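Local coordinates for protein type-iv like competence pilin ttha1218 (Thermus thermophilus, PDB 5G25) that probably forms part of the type IV pilus machinery that takes up DNA in natural competence, and resembles type II secretion pseudopilins, at residues T48-V54 / D67-V73; Q10-M16 / L75-R81; R24-I30 / T84-P89. One frame throughout, in Å; residues are numbered along the deposited sequence.

How the contacts relate
The three contacts read along one soluble pilin domain: a helix, residues 11-24, followed by a loop and laid against an antiparallel sheet. Contact 1 is an internal seam of that sheet, joining strands 43-54 and 70-77. Contact 2 lies at the start of the helix, where it meets the strand ends of the hairpin of strands 70-77 and 80-87, and contact 3 where the chain leaves the helix and meets strand 80-87. Contacts 1 and 3, centres about 9 Å apart, are joined by the pairing of strands 70-77 and 80-87, F71 N probably bonding to V86 O (2.8 Å). Contact 2 sits on the other side of the chain's centre, its centre about 21 Å from that of contact 1 and 19 Å from that of contact 3.

Contact 1: residues T48-V54 / D67-V73; sequences TAIPCNV and DVRAFQV
A classic beta bulge, with R69 and A70 both facing C52, starts the antiparallel pairing of strands 43-54 and 70-77. C52 O takes two backbone donors, R69 N at 2.8 Å and A70 N at 3.2 Å, while C52 N returns a bond to A70 O. Further along, I50 and Q72 form a regular hydrogen-bonded pair, with I50 N 2.9 Å from Q72 O. I50 and Q72 also run side by side in the same direction, next to C52. The sulfur of C52 stands 3.7 Å from Q72 CB and continues into the disulfide with C62. On the opposite face, the V68 methyl CG2 closes on P51 CB at 3.6 Å, and the F71 ring leans obliquely past A49 CB and P51 CA toward I30 and P31. Beyond the bulge V54 lies across R69, its CB at the guanidinium edge, in plane, 3.7 Å from R69 NE. With CG roughly anti to the backbone N (chi1 -150°), N53 brings OD1 round to V54 N in a bent bond of 2.8 Å (134° at the hydrogen), while its CG lies 3.5 Å from D67 O. An alanine here would take away OD1, which would probably leave V54 N without this acceptor and open a gap beside D67 and R69. Every hydrogen bond across the seam runs from backbone to backbone, and the disulfide ties its Q72 face covalently to the loop that follows strand 60-61.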
loop_
_atom_site.group_PDB
_atom_site.type_symbol
_atom_site.label_atom_id
_atom_site.label_comp_id
_atom_site.label_asym_id
_atom_site.label_seq_id
_atom_site.Cartn_x
_atom_site.Cartn_y
_atom_site.Cartn_z
ATOM N N THR A 48 -2.334 3.689 4.412
ATOM C CA THR A 48 -3.005 4.513 3.424
ATOM C C THR A 48 -2.610 4.034 2.016
ATOM O O THR A 48 -1.424 3.844 1.727
ATOM C CB THR A 48 -2.544 5.983 3.530
ATOM O OG1 THR A 48 -2.666 6.455 4.868
ATOM C CG2 THR A 48 -3.349 6.852 2.604
ATOM N N ALA A 49 -3.620 3.892 1.161
ATOM C CA ALA A 49 -3.482 3.484 -0.216
ATOM C C ALA A 49 -4.015 4.564 -1.148
ATOM O O ALA A 49 -5.202 4.830 -1.186
ATOM C CB ALA A 49 -4.233 2.179 -0.457
ATOM N N ILE A 50 -3.130 5.147 -1.941
ATOM C CA ILE A 50 -3.502 6.178 -2.898
ATOM C C ILE A 50 -3.641 5.565 -4.292
ATOM O O ILE A 50 -2.678 5.043 -4.837
ATOM C CB ILE A 50 -2.415 7.273 -2.922
ATOM C CG1 ILE A 50 -2.304 7.948 -1.549
ATOM C CG2 ILE A 50 -2.671 8.302 -4.016
ATOM C CD1 ILE A 50 -1.181 7.411 -0.687
ATOM N N PRO A 51 -4.828 5.663 -4.900
ATOM C CA PRO A 51 -4.927 5.149 -6.277
ATOM C C PRO A 51 -4.000 5.901 -7.247
ATOM O O PRO A 51 -3.882 7.130 -7.157
ATOM C CB PRO A 51 -6.392 5.401 -6.639
ATOM C CG PRO A 51 -6.785 6.583 -5.809
ATOM C CD PRO A 51 -6.025 6.429 -4.508
ATOM N N CYS A 52 -3.335 5.159 -8.135
ATOM C CA CYS A 52 -2.408 5.731 -9.120
ATOM C C CYS A 52 -2.764 5.291 -10.527
ATOM O O CYS A 52 -3.234 4.164 -10.742
ATOM C CB CYS A 52 -0.969 5.304 -8.869
ATOM S SG CYS A 52 -0.305 5.686 -7.241
ATOM N N ASN A 53 -2.543 6.187 -11.485
ATOM C CA ASN A 53 -2.566 5.787 -12.871
ATOM C C ASN A 53 -1.197 5.264 -13.265
ATOM O O ASN A 53 -0.176 5.562 -12.624
ATOM C CB ASN A 53 -2.926 6.954 -13.782
ATOM C CG ASN A 53 -3.659 6.509 -15.035
ATOM O OD1 ASN A 53 -3.703 5.317 -15.389
ATOM N ND2 ASN A 53 -4.264 7.469 -15.707
ATOM N N VAL A 54 -1.185 4.493 -14.342
ATOM C CA VAL A 54 0.066 3.989 -14.926
ATOM C C VAL A 54 0.080 4.291 -16.406
ATOM O O VAL A 54 -0.775 3.798 -17.128
ATOM C CB VAL A 54 0.185 2.463 -14.730
ATOM C CG1 VAL A 54 1.347 1.902 -15.540
ATOM C CG2 VAL A 54 0.350 2.144 -13.248
ATOM N N ASP A 67 -7.939 6.292 -14.535
ATOM C CA ASP A 67 -7.955 4.872 -14.186
ATOM C C ASP A 67 -7.065 4.590 -12.995
ATOM O O ASP A 67 -6.042 5.246 -12.789
ATOM C CB ASP A 67 -7.473 3.999 -15.340
ATOM C CG ASP A 67 -8.237 4.245 -16.607
ATOM O OD1 ASP A 67 -9.477 4.071 -16.594
ATOM O OD2 ASP A 67 -7.591 4.614 -17.613
ATOM N N VAL A 68 -7.474 3.602 -12.212
ATOM C CA VAL A 68 -6.685 3.144 -11.105
ATOM C C VAL A 68 -5.975 1.897 -11.609
ATOM O O VAL A 68 -6.604 0.874 -11.833
ATOM C CB VAL A 68 -7.571 2.861 -9.878
ATOM C CG1 VAL A 68 -6.749 2.304 -8.732
ATOM C CG2 VAL A 68 -8.280 4.136 -9.439
ATOM N N ARG A 69 -4.673 2.006 -11.853
ATOM C CA ARG A 69 -3.906 0.861 -12.326
ATOM C C ARG A 69 -2.911 0.360 -11.286
ATOM O O ARG A 69 -2.299 -0.681 -11.484
ATOM C CB ARG A 69 -3.202 1.174 -13.652
ATOM C CG ARG A 69 -4.167 1.503 -14.796
ATOM C CD ARG A 69 -3.922 0.658 -16.045
ATOM N NE ARG A 69 -2.572 0.833 -16.590
ATOM C CZ ARG A 69 -2.107 0.257 -17.700
ATOM N NH1 ARG A 69 -2.871 -0.551 -18.429
ATOM N NH2 ARG A 69 -0.862 0.497 -18.092
ATOM N N ALA A 70 -2.764 1.092 -10.183
ATOM C CA ALA A 70 -1.863 0.698 -9.121
ATOM C C ALA A 70 -2.203 1.502 -7.889
ATOM O O ALA A 70 -2.932 2.485 -7.986
ATOM C CB ALA A 70 -0.423 0.952 -9.530
ATOM N N PHE A 71 -1.676 1.081 -6.740
ATOM C CA PHE A 71 -1.820 1.848 -5.497
ATOM C C PHE A 71 -0.448 2.142 -4.938
ATOM O O PHE A 71 0.393 1.256 -4.866
ATOM C CB PHE A 71 -2.579 1.068 -4.421
ATOM C CG PHE A 71 -4.020 0.850 -4.725
ATOM C CD1 PHE A 71 -4.951 1.869 -4.486
ATOM C CD2 PHE A 71 -4.465 -0.367 -5.228
ATOM C CE1 PHE A 71 -6.281 1.681 -4.766
ATOM C CE2 PHE A 71 -5.811 -0.560 -5.482
ATOM C CZ PHE A 71 -6.711 0.470 -5.273
ATOM N N GLN A 72 -0.256 3.388 -4.512
ATOM C CA GLN A 72 0.873 3.767 -3.666
ATOM C C GLN A 72 0.466 3.524 -2.203
ATOM O O GLN A 72 -0.475 4.132 -1.673
ATOM C CB GLN A 72 1.234 5.232 -3.918
ATOM C CG GLN A 72 2.319 5.790 -3.027
ATOM C CD GLN A 72 2.305 7.330 -2.978
ATOM O OE1 GLN A 72 1.571 8.007 -3.719
ATOM N NE2 GLN A 72 3.115 7.884 -2.095
ATOM N N VAL A 73 1.156 2.598 -1.563
ATOM C CA VAL A 73 0.787 2.155 -0.238
ATOM C C VAL A 73 1.827 2.680 0.727
ATOM O O VAL A 73 3.023 2.473 0.516
ATOM C CB VAL A 73 0.744 0.615 -0.183
ATOM C CG1 VAL A 73 0.313 0.131 1.191
ATOM C CG2 VAL A 73 -0.191 0.066 -1.247
#

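Contact 2: residues Q10-M16 / L75-R81; sequences QTVVREM and LRVEEKR
M16 leaves helix 11-24 with CG anti to its carbonyl carbon (chi1 -67°), runs on extended to the sulfur, and then bends at chi3 (76°), which carries the methyl CE onto the backbone of the strand, 3.2 Å from L75 O. In V12, CG1 lies anti to the backbone N and meets V77 CG1 tip to tip at 3.6 Å. M16 and V77 slide past each other in opposite directions, with M16 CG 3.7 Å from V77 CG2, and the M16 sulfur also touches K80 CB at 3.9 Å, the two side chains crossing at about a right angle. V77 and K80 close a beta hairpin: the type II' turn between them links strands 70-77 and 80-87, held by V77 and K80 bonding backbone to backbone in both directions. The axis of residues 11-16 runs nearly antiparallel to that of 75-77, at 158°, in the helix-on-sheet arrangement of type IV pilin-like domains. L75 sends CD2 to the helix backbone, 3.3 Å from M16 O, where F19 and M20 also border it. L40, from strand 36-40, touches both M16 and V77. Nearer the start of the helix the aliphatic part of K80 passes across V13, K80 CD 3.9 Å from V13 CG2.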
loop_
_atom_site.group_PDB
_atom_site.type_symbol
_atom_site.label_atom_id
_atom_site.label_comp_id
_atom_site.label_asym_id
_atom_site.label_seq_id
_atom_site.Cartn_x
_atom_site.Cartn_y
_atom_site.Cartn_z
ATOM N N GLN A 10 14.366 -5.447 14.417
ATOM C CA GLN A 10 13.125 -4.762 14.875
ATOM C C GLN A 10 11.869 -5.517 14.413
ATOM O O GLN A 10 11.617 -5.690 13.215
ATOM C CB GLN A 10 13.078 -3.331 14.353
ATOM C CG GLN A 10 11.779 -2.615 14.671
ATOM C CD GLN A 10 11.699 -2.223 16.124
ATOM O OE1 GLN A 10 11.093 -2.921 16.951
ATOM N NE2 GLN A 10 12.334 -1.107 16.455
ATOM N N THR A 11 11.091 -5.946 15.396
ATOM C CA THR A 11 9.832 -6.637 15.187
ATOM C C THR A 11 8.826 -5.818 14.379
ATOM O O THR A 11 8.101 -6.368 13.556
ATOM C CB THR A 11 9.214 -6.979 16.554
ATOM O OG1 THR A 11 10.168 -7.731 17.314
ATOM C CG2 THR A 11 7.911 -7.771 16.396
ATOM N N VAL A 12 8.774 -4.509 14.620
ATOM C CA VAL A 12 7.828 -3.640 13.913
ATOM C C VAL A 12 8.102 -3.581 12.405
ATOM O O VAL A 12 7.191 -3.710 11.604
ATOM C CB VAL A 12 7.793 -2.231 14.533
ATOM C CG1 VAL A 12 7.154 -1.222 13.595
ATOM C CG2 VAL A 12 7.047 -2.273 15.871
ATOM N N VAL A 13 9.356 -3.416 12.025
ATOM C CA VAL A 13 9.730 -3.393 10.623
ATOM C C VAL A 13 9.406 -4.721 9.927
ATOM O O VAL A 13 8.914 -4.741 8.811
ATOM C CB VAL A 13 11.226 -3.062 10.466
ATOM C CG1 VAL A 13 11.687 -3.334 9.036
ATOM C CG2 VAL A 13 11.457 -1.607 10.824
ATOM N N ARG A 14 9.667 -5.825 10.606
ATOM C CA ARG A 14 9.399 -7.138 10.042
ATOM C C ARG A 14 7.895 -7.317 9.768
ATOM O O ARG A 14 7.519 -7.766 8.689
ATOM C CB ARG A 14 9.911 -8.223 11.000
ATOM C CG ARG A 14 10.274 -9.548 10.332
ATOM C CD ARG A 14 11.136 -10.442 11.229
ATOM N NE ARG A 14 12.296 -9.733 11.793
ATOM C CZ ARG A 14 12.517 -9.520 13.095
ATOM N NH1 ARG A 14 11.676 -9.971 14.028
ATOM N NH2 ARG A 14 13.603 -8.853 13.474
ATOM N N GLU A 15 7.054 -6.953 10.742
ATOM C CA GLU A 15 5.600 -7.018 10.607
ATOM C C GLU A 15 5.052 -6.088 9.548
ATOM O O GLU A 15 4.068 -6.413 8.896
ATOM C CB GLU A 15 4.923 -6.659 11.931
ATOM C CG GLU A 15 5.132 -7.684 13.005
ATOM C CD GLU A 15 4.583 -9.008 12.566
ATOM O OE1 GLU A 15 3.333 -9.185 12.574
ATOM O OE2 GLU A 15 5.419 -9.846 12.174
ATOM N N MET A 16 5.662 -4.916 9.392
ATOM C CA MET A 16 5.231 -4.005 8.350
ATOM C C MET A 16 5.516 -4.661 6.982
ATOM O O MET A 16 4.709 -4.582 6.066
ATOM C CB MET A 16 5.930 -2.646 8.472
ATOM C CG MET A 16 5.560 -1.822 9.695
ATOM S SD MET A 16 6.645 -0.383 9.850
ATOM C CE MET A 16 5.987 0.692 8.597
ATOM N N LEU A 75 2.634 2.464 4.729
ATOM C CA LEU A 75 2.424 1.880 6.039
ATOM C C LEU A 75 3.290 2.665 7.029
ATOM O O LEU A 75 4.488 2.871 6.776
ATOM C CB LEU A 75 2.875 0.413 5.996
ATOM C CG LEU A 75 2.130 -0.683 6.734
ATOM C CD1 LEU A 75 0.620 -0.512 6.638
ATOM C CD2 LEU A 75 2.558 -2.028 6.141
ATOM N N ARG A 76 2.682 3.108 8.134
ATOM C CA ARG A 76 3.366 3.906 9.166
ATOM C C ARG A 76 3.058 3.354 10.537
ATOM O O ARG A 76 1.899 3.208 10.913
ATOM C CB ARG A 76 2.922 5.371 9.139
ATOM C CG ARG A 76 3.481 6.162 7.973
ATOM C CD ARG A 76 3.192 7.661 8.071
ATOM N NE ARG A 76 4.215 8.486 7.407
ATOM C CZ ARG A 76 4.040 9.157 6.266
ATOM N NH1 ARG A 76 2.861 9.123 5.620
ATOM N NH2 ARG A 76 5.045 9.886 5.773
ATOM N N VAL A 77 4.108 3.039 11.279
ATOM C CA VAL A 77 3.984 2.572 12.647
ATOM C C VAL A 77 4.973 3.413 13.450
ATOM O O VAL A 77 6.189 3.288 13.286
ATOM C CB VAL A 77 4.292 1.065 12.758
ATOM C CG1 VAL A 77 4.122 0.592 14.189
ATOM C CG2 VAL A 77 3.385 0.272 11.827
ATOM N N GLU A 78 4.433 4.318 14.267
ATOM C CA GLU A 78 5.239 5.296 14.995
ATOM C C GLU A 78 6.106 6.075 14.020
ATOM O O GLU A 78 5.601 6.585 13.024
ATOM C CB GLU A 78 6.045 4.622 16.107
ATOM C CG GLU A 78 5.148 3.840 17.067
ATOM C CD GLU A 78 5.790 3.549 18.417
ATOM O OE1 GLU A 78 6.983 3.879 18.609
ATOM O OE2 GLU A 78 5.093 2.987 19.291
ATOM N N GLU A 79 7.400 6.183 14.275
ATOM C CA GLU A 79 8.268 6.874 13.328
ATOM C C GLU A 79 8.698 5.988 12.141
ATOM O O GLU A 79 9.323 6.485 11.206
ATOM C CB GLU A 79 9.508 7.422 14.042
ATOM C CG GLU A 79 10.747 6.524 14.000
ATOM C CD GLU A 79 10.695 5.351 14.973
ATOM O OE1 GLU A 79 9.580 4.857 15.287
ATOM O OE2 GLU A 79 11.787 4.923 15.424
ATOM N N LYS A 80 8.391 4.688 12.173
ATOM C CA LYS A 80 8.828 3.795 11.082
ATOM C C LYS A 80 7.913 3.947 9.879
ATOM O O LYS A 80 6.700 4.116 9.987
ATOM C CB LYS A 80 8.865 2.325 11.529
ATOM C CG LYS A 80 9.904 2.034 12.598
ATOM C CD LYS A 80 11.321 2.144 12.047
ATOM C CE LYS A 80 12.350 1.680 13.074
ATOM N NZ LYS A 80 13.754 1.878 12.617
ATOM N N ARG A 81 8.487 3.866 8.703
ATOM C CA ARG A 81 7.661 3.997 7.548
ATOM C C ARG A 81 8.113 3.149 6.376
ATOM O O ARG A 81 9.307 2.939 6.173
ATOM C CB ARG A 81 7.613 5.459 7.220
ATOM C CG ARG A 81 7.224 5.796 5.820
ATOM C CD ARG A 81 7.704 7.207 5.551
ATOM N NE ARG A 81 7.068 7.713 4.358
ATOM C CZ ARG A 81 7.383 7.316 3.131
ATOM N NH1 ARG A 81 8.348 6.407 2.926
ATOM N NH2 ARG A 81 6.723 7.829 2.101
#

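Contact 3: residues R24-I30 / T84-P89; sequences RQDPQGI and TVVYRP
R24 grips strand 80-87 with two hydrogen bonds from one guanidinium group: NH1 donates to V85 O at 2.8 Å and NH2 to T84 OG1 at 3.0 Å. Both acceptors lie at the edge of the group and near its plane, so the pair fixes its rotation; the NH2 bond is the straighter, at 166° against 142°. The extended start of the R24 chain followed by a bend at chi3 (-51°) turns the group along the strand, where the T84 methyl CG2 also approaches NH2. A water takes a bond from Y87 N and a weak one from R24 NH1. Next to the guanidinium pair comes an apolar patch: I30 CD1 and V86 CG1 meet tip to tip at 3.6 Å, and P27 CB covers the same V86 methyl from 4.0 Å. P27 CG then leads to P89 CD, 4.1 Å away. Q28 lies across R88, its OE1 3.2 Å from R88 CD, and its NE2 stands over one face of the R88 guanidinium. The tight loop that presents P27 and Q28 is held by G29 N bonding to D26 O, while D26 OD2 makes a salt bridge to R22 in helix 11-24. V86 is bonded through its backbone to F71 of strand 70-77, and I30 and R88 both touch F71; the loop thus joins helix 11-24 to helix 30-33 and lies against strand 80-87, which pairs with strand 70-77.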
loop_
_atom_site.group_PDB
_atom_site.type_symbol
_atom_site.label_atom_id
_atom_site.label_comp_id
_atom_site.label_asym_id
_atom_site.label_seq_id
_atom_site.Cartn_x
_atom_site.Cartn_y
_atom_site.Cartn_z
ATOM N N ARG A 24 0.310 -6.974 -1.304
ATOM C CA ARG A 24 0.808 -7.135 -2.667
ATOM C C ARG A 24 0.205 -8.380 -3.312
ATOM O O ARG A 24 -0.031 -8.401 -4.504
ATOM C CB ARG A 24 2.335 -7.193 -2.708
ATOM C CG ARG A 24 2.861 -7.163 -4.142
ATOM C CD ARG A 24 4.366 -7.335 -4.243
ATOM N NE ARG A 24 5.082 -6.419 -3.355
ATOM C CZ ARG A 24 5.214 -5.109 -3.548
ATOM N NH1 ARG A 24 4.670 -4.501 -4.598
ATOM N NH2 ARG A 24 5.892 -4.387 -2.666
ATOM N N GLN A 25 -0.107 -9.392 -2.510
ATOM C CA GLN A 25 -0.827 -10.561 -3.027
ATOM C C GLN A 25 -2.318 -10.302 -3.273
ATOM O O GLN A 25 -2.969 -11.145 -3.866
ATOM C CB GLN A 25 -0.713 -11.720 -2.038
ATOM C CG GLN A 25 0.719 -12.152 -1.790
ATOM C CD GLN A 25 0.867 -13.034 -0.566
ATOM O OE1 GLN A 25 -0.085 -13.252 0.181
ATOM N NE2 GLN A 25 2.075 -13.545 -0.352
ATOM N N ASP A 26 -2.870 -9.163 -2.825
ATOM C CA ASP A 26 -4.329 -8.980 -2.843
ATOM C C ASP A 26 -4.647 -7.578 -3.334
ATOM O O ASP A 26 -5.283 -6.794 -2.633
ATOM C CB ASP A 26 -4.856 -9.218 -1.420
ATOM C CG ASP A 26 -6.366 -9.452 -1.342
ATOM O OD1 ASP A 26 -7.103 -9.245 -2.321
ATOM O OD2 ASP A 26 -6.818 -9.859 -0.250
ATOM N N PRO A 27 -4.217 -7.247 -4.560
ATOM C CA PRO A 27 -4.402 -5.855 -4.978
ATOM C C PRO A 27 -5.864 -5.416 -5.004
ATOM O O PRO A 27 -6.138 -4.272 -4.678
ATOM C CB PRO A 27 -3.794 -5.806 -6.390
ATOM C CG PRO A 27 -3.057 -7.113 -6.556
ATOM C CD PRO A 27 -3.767 -8.091 -5.676
ATOM N N GLN A 28 -6.783 -6.296 -5.387
ATOM C CA GLN A 28 -8.218 -5.961 -5.415
ATOM C C GLN A 28 -8.807 -5.797 -3.998
ATOM O O GLN A 28 -9.871 -5.227 -3.851
ATOM C CB GLN A 28 -9.027 -7.039 -6.153
ATOM C CG GLN A 28 -8.626 -7.280 -7.593
ATOM C CD GLN A 28 -8.589 -6.009 -8.421
ATOM O OE1 GLN A 28 -7.514 -5.481 -8.709
ATOM N NE2 GLN A 28 -9.756 -5.511 -8.804
ATOM N N GLY A 29 -8.138 -6.353 -2.979
ATOM C CA GLY A 29 -8.551 -6.190 -1.592
ATOM C C GLY A 29 -8.009 -4.940 -0.895
ATOM O O GLY A 29 -8.491 -4.553 0.188
ATOM N N ILE A 30 -7.043 -4.284 -1.513
ATOM C CA ILE A 30 -6.341 -3.148 -0.876
ATOM C C ILE A 30 -7.256 -2.014 -0.334
ATOM O O ILE A 30 -7.005 -1.495 0.751
ATOM C CB ILE A 30 -5.258 -2.575 -1.823
ATOM C CG1 ILE A 30 -4.035 -3.498 -1.831
ATOM C CG2 ILE A 30 -4.819 -1.172 -1.413
ATOM C CD1 ILE A 30 -2.939 -3.067 -2.788
ATOM N N THR A 84 5.558 1.441 -0.829
ATOM C CA THR A 84 5.777 0.681 -2.037
ATOM C C THR A 84 4.652 0.960 -3.034
ATOM O O THR A 84 3.778 1.799 -2.783
ATOM C CB THR A 84 5.931 -0.830 -1.735
ATOM O OG1 THR A 84 6.615 -1.473 -2.813
ATOM C CG2 THR A 84 4.594 -1.499 -1.520
ATOM N N VAL A 85 4.711 0.291 -4.183
ATOM C CA VAL A 85 3.677 0.398 -5.206
ATOM C C VAL A 85 3.190 -1.007 -5.458
ATOM O O VAL A 85 3.992 -1.935 -5.624
ATOM C CB VAL A 85 4.206 1.034 -6.508
ATOM C CG1 VAL A 85 3.149 1.008 -7.611
ATOM C CG2 VAL A 85 4.647 2.476 -6.238
ATOM N N VAL A 86 1.874 -1.170 -5.410
ATOM C CA VAL A 86 1.270 -2.424 -5.733
ATOM C C VAL A 86 0.567 -2.231 -7.062
ATOM O O VAL A 86 -0.252 -1.345 -7.190
ATOM C CB VAL A 86 0.296 -2.879 -4.647
ATOM C CG1 VAL A 86 -0.371 -4.183 -5.044
ATOM C CG2 VAL A 86 1.051 -3.041 -3.347
ATOM N N TYR A 87 0.917 -3.052 -8.049
ATOM C CA TYR A 87 0.320 -2.940 -9.374
ATOM C C TYR A 87 -0.905 -3.799 -9.404
ATOM O O TYR A 87 -0.963 -4.840 -8.765
ATOM C CB TYR A 87 1.309 -3.349 -10.482
ATOM C CG TYR A 87 2.470 -2.389 -10.609
ATOM C CD1 TYR A 87 3.610 -2.542 -9.829
ATOM C CD2 TYR A 87 2.413 -1.309 -11.494
ATOM C CE1 TYR A 87 4.665 -1.649 -9.919
ATOM C CE2 TYR A 87 3.472 -0.414 -11.603
ATOM C CZ TYR A 87 4.588 -0.577 -10.805
ATOM O OH TYR A 87 5.636 0.323 -10.896
ATOM N N ARG A 88 -1.916 -3.345 -10.122
ATOM C CA ARG A 88 -3.099 -4.127 -10.262
ATOM C C ARG A 88 -3.014 -4.987 -11.520
ATOM O O ARG A 88 -2.379 -4.596 -12.493
ATOM C CB ARG A 88 -4.328 -3.228 -10.257
ATOM C CG ARG A 88 -4.554 -2.588 -8.887
ATOM C CD ARG A 88 -6.014 -2.663 -8.470
ATOM N NE ARG A 88 -6.860 -2.075 -9.490
ATOM C CZ ARG A 88 -8.079 -1.600 -9.277
ATOM N NH1 ARG A 88 -8.637 -1.651 -8.079
ATOM N NH2 ARG A 88 -8.738 -1.070 -10.285
ATOM N N PRO A 89 -3.653 -6.173 -11.500
ATOM C CA PRO A 89 -3.610 -7.016 -12.681
ATOM C C PRO A 89 -4.267 -6.322 -13.854
ATOM O O PRO A 89 -5.158 -5.478 -13.673
ATOM C CB PRO A 89 -4.424 -8.251 -12.268
ATOM C CG PRO A 89 -4.397 -8.243 -10.777
ATOM C CD PRO A 89 -4.452 -6.789 -10.429
HETATM O O HOH W 1 2.892 -5.446 -7.393
#